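Long-range contact in succinate-semialdehyde dehydrogenase (PDB 4OGD), which catalyses the oxidation of succinic semialdehyde to succinate, using NADP+ as cofactor: residues G232-W244 / S265-F279. Residues are numbered along the deposited sequence; the frame is centred on the assembly and turned at random.
Sequences GDDAFIILDDADW and SSKRFIVLDKDYDRF
Phe236 and Phe269 meet on one side of two neighbouring parallel strands, 235-238 and 268-272, which helix 244-256 joins into a beta-alpha-beta unit of the aldehyde dehydrogenase fold. The backbones are zipped by bonds such as Ile270 N to Phe236 O and Ile238 N to Ile270 O. Both rings lie on the face covered by helix 244-256, and the edge of Phe269 is directed at the face of Phe236, Phe269 CE1 standing 3.5 Å from Phe236 CG in a T-shaped pair.

On the other face, Arg268 turns back toward residues 232-234. Its CB lies near Asp234 O, CG and CD run past the Asp233 carboxylate, and a bend at chi3 (-67°) brings NE to Asp233 O at 2.7 Å, with that oxygen in the guanidinium plane. Asp233 OD2, 3.6 Å from Arg268 NE, lies well out of that plane, a long salt bridge of charges alone with no N-H aimed at it. NH2 makes a weak second bond to Asp233 O, lies near Ala235 CB and also bonds Ala381 O; NH1 bonds Val380 O. Lys267 NZ bonds Gly232 O from above the carbonyl plane and pairs with Glu360; a water joins it to Asp234 N and Ser265 O.

Where helix 276-288 begins, the Arg278 guanidinium lies flat on Trp244, planes 10° apart, its CZ 3.8 Å from the five-membered ring centroid in a cation-pi contact, while CD sits over the six-membered ring. Ile238 CD1 packs against Phe279 CE1 at 3.4 Å. Asp275 OD2 accepts from two waters: one also links Ile238 O to Leu272 N, the other donates to Leu239 O and accepts from Trp244 NE1 at 3.1 Å.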
# COMPACT_ATOMS: atom_id res chain seq x y z
N GLY A 232 -9.00 -3.87 16.54
CA GLY A 232 -7.96 -3.52 17.49
C GLY A 232 -8.19 -4.16 18.84
O GLY A 232 -9.27 -4.69 19.12
N ASP A 233 -7.17 -4.13 19.69
CA ASP A 233 -7.34 -4.56 21.08
C ASP A 233 -6.59 -3.53 21.91
O ASP A 233 -5.62 -3.84 22.62
CB ASP A 233 -6.78 -5.97 21.29
CG ASP A 233 -7.38 -6.66 22.50
OD1 ASP A 233 -8.48 -6.25 22.91
OD2 ASP A 233 -6.76 -7.62 23.02
N ASP A 234 -7.05 -2.28 21.80
CA ASP A 234 -6.27 -1.12 22.23
C ASP A 234 -5.99 -1.13 23.72
O ASP A 234 -6.87 -1.39 24.54
CB ASP A 234 -7.00 0.18 21.88
CG ASP A 234 -7.09 0.43 20.38
OD1 ASP A 234 -6.49 -0.33 19.58
OD2 ASP A 234 -7.75 1.42 20.01
N ALA A 235 -4.74 -0.83 24.07
CA ALA A 235 -4.36 -0.70 25.47
C ALA A 235 -4.59 0.73 25.96
O ALA A 235 -4.09 1.70 25.36
CB ALA A 235 -2.92 -1.10 25.66
N PHE A 236 -5.34 0.85 27.06
CA PHE A 236 -5.61 2.12 27.74
C PHE A 236 -4.74 2.02 29.00
O PHE A 236 -5.08 1.28 29.93
CB PHE A 236 -7.11 2.17 28.05
CG PHE A 236 -7.61 3.46 28.69
CD1 PHE A 236 -7.22 3.82 29.97
CD2 PHE A 236 -8.56 4.25 28.04
CE1 PHE A 236 -7.72 4.99 30.57
CE2 PHE A 236 -9.06 5.40 28.62
CZ PHE A 236 -8.65 5.78 29.89
N ILE A 237 -3.62 2.73 29.00
CA ILE A 237 -2.57 2.56 30.01
C ILE A 237 -2.63 3.68 31.05
O ILE A 237 -2.46 4.86 30.71
CB ILE A 237 -1.18 2.54 29.38
CG1 ILE A 237 -1.13 1.55 28.20
CG2 ILE A 237 -0.12 2.19 30.43
CD1 ILE A 237 0.20 1.57 27.45
N ILE A 238 -2.87 3.31 32.30
CA ILE A 238 -2.98 4.27 33.38
C ILE A 238 -1.64 4.39 34.11
O ILE A 238 -1.26 3.49 34.86
CB ILE A 238 -4.09 3.85 34.36
CG1 ILE A 238 -5.41 3.67 33.61
CG2 ILE A 238 -4.25 4.86 35.49
CD1 ILE A 238 -6.52 3.14 34.47
N LEU A 239 -0.93 5.49 33.86
CA LEU A 239 0.40 5.67 34.45
C LEU A 239 0.32 6.09 35.91
O LEU A 239 -0.75 6.40 36.44
CB LEU A 239 1.22 6.70 33.65
CG LEU A 239 1.42 6.35 32.17
CD1 LEU A 239 2.43 7.29 31.53
CD2 LEU A 239 1.88 4.92 32.04
N ASP A 240 1.48 6.09 36.56
CA ASP A 240 1.55 6.36 38.00
C ASP A 240 1.18 7.79 38.39
O ASP A 240 0.98 8.09 39.57
CB ASP A 240 2.94 5.97 38.56
CG ASP A 240 4.09 6.74 37.90
OD1 ASP A 240 3.85 7.63 37.07
OD2 ASP A 240 5.25 6.44 38.23
N ASP A 241 1.07 8.67 37.40
CA ASP A 241 0.71 10.07 37.64
C ASP A 241 -0.61 10.45 36.95
O ASP A 241 -0.85 11.63 36.67
CB ASP A 241 1.83 11.01 37.21
CG ASP A 241 2.27 10.80 35.78
OD1 ASP A 241 1.58 10.05 35.05
OD2 ASP A 241 3.29 11.39 35.36
N ALA A 242 -1.45 9.46 36.68
CA ALA A 242 -2.76 9.71 36.08
C ALA A 242 -3.62 10.61 36.95
O ALA A 242 -3.57 10.53 38.18
CB ALA A 242 -3.48 8.40 35.81
N ASP A 243 -4.41 11.46 36.31
CA ASP A 243 -5.44 12.24 37.00
C ASP A 243 -6.70 11.39 37.06
O ASP A 243 -7.37 11.18 36.05
CB ASP A 243 -5.70 13.55 36.23
CG ASP A 243 -6.70 14.46 36.94
OD1 ASP A 243 -7.70 13.97 37.49
OD2 ASP A 243 -6.48 15.69 36.93
N TRP A 244 -7.04 10.92 38.26
CA TRP A 244 -8.13 9.96 38.43
C TRP A 244 -9.53 10.58 38.32
O TRP A 244 -10.50 9.89 38.03
CB TRP A 244 -7.96 9.20 39.75
CG TRP A 244 -6.93 8.13 39.61
CD1 TRP A 244 -5.58 8.30 39.50
CD2 TRP A 244 -7.18 6.72 39.50
NE1 TRP A 244 -4.97 7.08 39.34
CE2 TRP A 244 -5.92 6.09 39.34
CE3 TRP A 244 -8.33 5.93 39.51
CZ2 TRP A 244 -5.80 4.71 39.20
CZ3 TRP A 244 -8.20 4.56 39.39
CH2 TRP A 244 -6.94 3.96 39.23
N SER A 265 -12.07 0.84 20.44
CA SER A 265 -12.59 0.79 21.81
C SER A 265 -11.42 0.55 22.77
O SER A 265 -10.41 -0.04 22.39
CB SER A 265 -13.63 -0.31 21.96
OG SER A 265 -14.40 -0.14 23.16
N SER A 266 -11.55 1.00 24.01
CA SER A 266 -10.47 0.82 24.98
C SER A 266 -10.57 -0.57 25.62
O SER A 266 -11.07 -0.71 26.73
CB SER A 266 -10.54 1.92 26.04
OG SER A 266 -10.37 3.19 25.41
N LYS A 267 -10.08 -1.58 24.91
CA LYS A 267 -10.41 -2.96 25.24
C LYS A 267 -9.55 -3.57 26.34
O LYS A 267 -10.00 -4.45 27.06
CB LYS A 267 -10.41 -3.85 23.99
CG LYS A 267 -11.32 -3.34 22.90
CD LYS A 267 -11.72 -4.44 21.94
CE LYS A 267 -12.64 -3.90 20.82
NZ LYS A 267 -11.86 -3.35 19.66
N ARG A 268 -8.30 -3.12 26.45
CA ARG A 268 -7.42 -3.63 27.50
C ARG A 268 -6.98 -2.49 28.40
O ARG A 268 -6.12 -1.70 28.03
CB ARG A 268 -6.18 -4.33 26.92
CG ARG A 268 -6.47 -5.56 26.06
CD ARG A 268 -5.17 -6.21 25.55
NE ARG A 268 -4.49 -5.32 24.61
CZ ARG A 268 -3.18 -5.16 24.52
NH1 ARG A 268 -2.36 -5.84 25.33
NH2 ARG A 268 -2.68 -4.32 23.64
N PHE A 269 -7.57 -2.41 29.59
CA PHE A 269 -7.11 -1.44 30.56
C PHE A 269 -5.89 -2.00 31.26
O PHE A 269 -5.95 -3.09 31.81
CB PHE A 269 -8.21 -1.15 31.58
CG PHE A 269 -9.36 -0.36 31.02
CD1 PHE A 269 -9.21 0.99 30.74
CD2 PHE A 269 -10.59 -0.97 30.78
CE1 PHE A 269 -10.28 1.74 30.22
CE2 PHE A 269 -11.66 -0.23 30.25
CZ PHE A 269 -11.50 1.12 29.98
N ILE A 270 -4.79 -1.27 31.21
CA ILE A 270 -3.56 -1.74 31.84
C ILE A 270 -3.28 -0.86 33.06
O ILE A 270 -3.11 0.35 32.93
CB ILE A 270 -2.41 -1.72 30.83
CG1 ILE A 270 -2.75 -2.65 29.66
CG2 ILE A 270 -1.12 -2.17 31.47
CD1 ILE A 270 -1.66 -2.73 28.60
N VAL A 271 -3.28 -1.47 34.24
CA VAL A 271 -3.24 -0.72 35.49
C VAL A 271 -2.14 -1.25 36.41
O VAL A 271 -1.89 -2.45 36.49
CB VAL A 271 -4.62 -0.75 36.19
CG1 VAL A 271 -5.00 -2.15 36.60
CG2 VAL A 271 -4.63 0.16 37.39
N LEU A 272 -1.45 -0.34 37.09
CA LEU A 272 -0.39 -0.70 38.02
C LEU A 272 -0.96 -1.38 39.27
O LEU A 272 -2.07 -1.08 39.69
CB LEU A 272 0.44 0.54 38.36
CG LEU A 272 1.15 1.11 37.13
CD1 LEU A 272 1.53 2.56 37.30
CD2 LEU A 272 2.39 0.29 36.83
N ASP A 273 -0.19 -2.30 39.86
CA ASP A 273 -0.65 -3.08 41.01
C ASP A 273 -1.25 -2.22 42.12
O ASP A 273 -2.30 -2.54 42.68
CB ASP A 273 0.51 -3.92 41.57
CG ASP A 273 0.10 -4.77 42.75
OD1 ASP A 273 -0.46 -5.86 42.52
OD2 ASP A 273 0.33 -4.35 43.91
N LYS A 274 -0.57 -1.11 42.41
CA LYS A 274 -0.97 -0.14 43.43
C LYS A 274 -2.39 0.37 43.20
O LYS A 274 -3.15 0.63 44.15
CB LYS A 274 0.01 1.04 43.38
CG LYS A 274 -0.28 2.18 44.34
CD LYS A 274 0.79 3.25 44.22
CE LYS A 274 0.65 4.29 45.33
NZ LYS A 274 1.98 4.86 45.68
N ASP A 275 -2.76 0.50 41.92
CA ASP A 275 -4.02 1.12 41.53
C ASP A 275 -5.10 0.11 41.16
O ASP A 275 -6.22 0.49 40.81
CB ASP A 275 -3.79 2.03 40.32
CG ASP A 275 -2.84 3.18 40.61
OD1 ASP A 275 -2.89 3.75 41.72
OD2 ASP A 275 -2.03 3.51 39.72
N TYR A 276 -4.76 -1.17 41.24
CA TYR A 276 -5.64 -2.20 40.68
C TYR A 276 -7.01 -2.30 41.35
O TYR A 276 -8.04 -2.28 40.67
CB TYR A 276 -4.92 -3.56 40.69
CG TYR A 276 -5.78 -4.71 40.25
CD1 TYR A 276 -6.01 -4.97 38.90
CD2 TYR A 276 -6.36 -5.56 41.19
CE1 TYR A 276 -6.79 -6.03 38.51
CE2 TYR A 276 -7.14 -6.62 40.80
CZ TYR A 276 -7.35 -6.85 39.46
OH TYR A 276 -8.13 -7.92 39.07
N ASP A 277 -7.04 -2.42 42.68
CA ASP A 277 -8.32 -2.50 43.37
C ASP A 277 -9.16 -1.25 43.15
O ASP A 277 -10.38 -1.32 42.94
CB ASP A 277 -8.12 -2.75 44.87
CG ASP A 277 -7.73 -4.18 45.18
OD1 ASP A 277 -7.86 -5.05 44.30
OD2 ASP A 277 -7.31 -4.43 46.32
N ARG A 278 -8.50 -0.10 43.18
CA ARG A 278 -9.16 1.19 42.96
C ARG A 278 -9.78 1.26 41.57
O ARG A 278 -10.91 1.71 41.40
CB ARG A 278 -8.16 2.33 43.16
CG ARG A 278 -8.75 3.71 43.02
CD ARG A 278 -7.66 4.75 43.08
NE ARG A 278 -8.20 6.10 43.02
CZ ARG A 278 -7.46 7.20 43.05
NH1 ARG A 278 -6.14 7.10 43.11
NH2 ARG A 278 -8.03 8.38 42.99
N PHE A 279 -9.05 0.78 40.56
CA PHE A 279 -9.61 0.79 39.21
C PHE A 279 -10.74 -0.22 39.02
O PHE A 279 -11.71 0.06 38.30
CB PHE A 279 -8.53 0.59 38.15
CG PHE A 279 -9.03 0.80 36.76
CD1 PHE A 279 -9.27 2.08 36.29
CD2 PHE A 279 -9.32 -0.28 35.93
CE1 PHE A 279 -9.76 2.29 35.02
CE2 PHE A 279 -9.81 -0.08 34.66
CZ PHE A 279 -10.03 1.21 34.20
O HOH W 1 -9.57 -1.64 20.37
O HOH W 2 -2.23 2.43 37.17
O HOH W 3 -2.02 6.25 38.97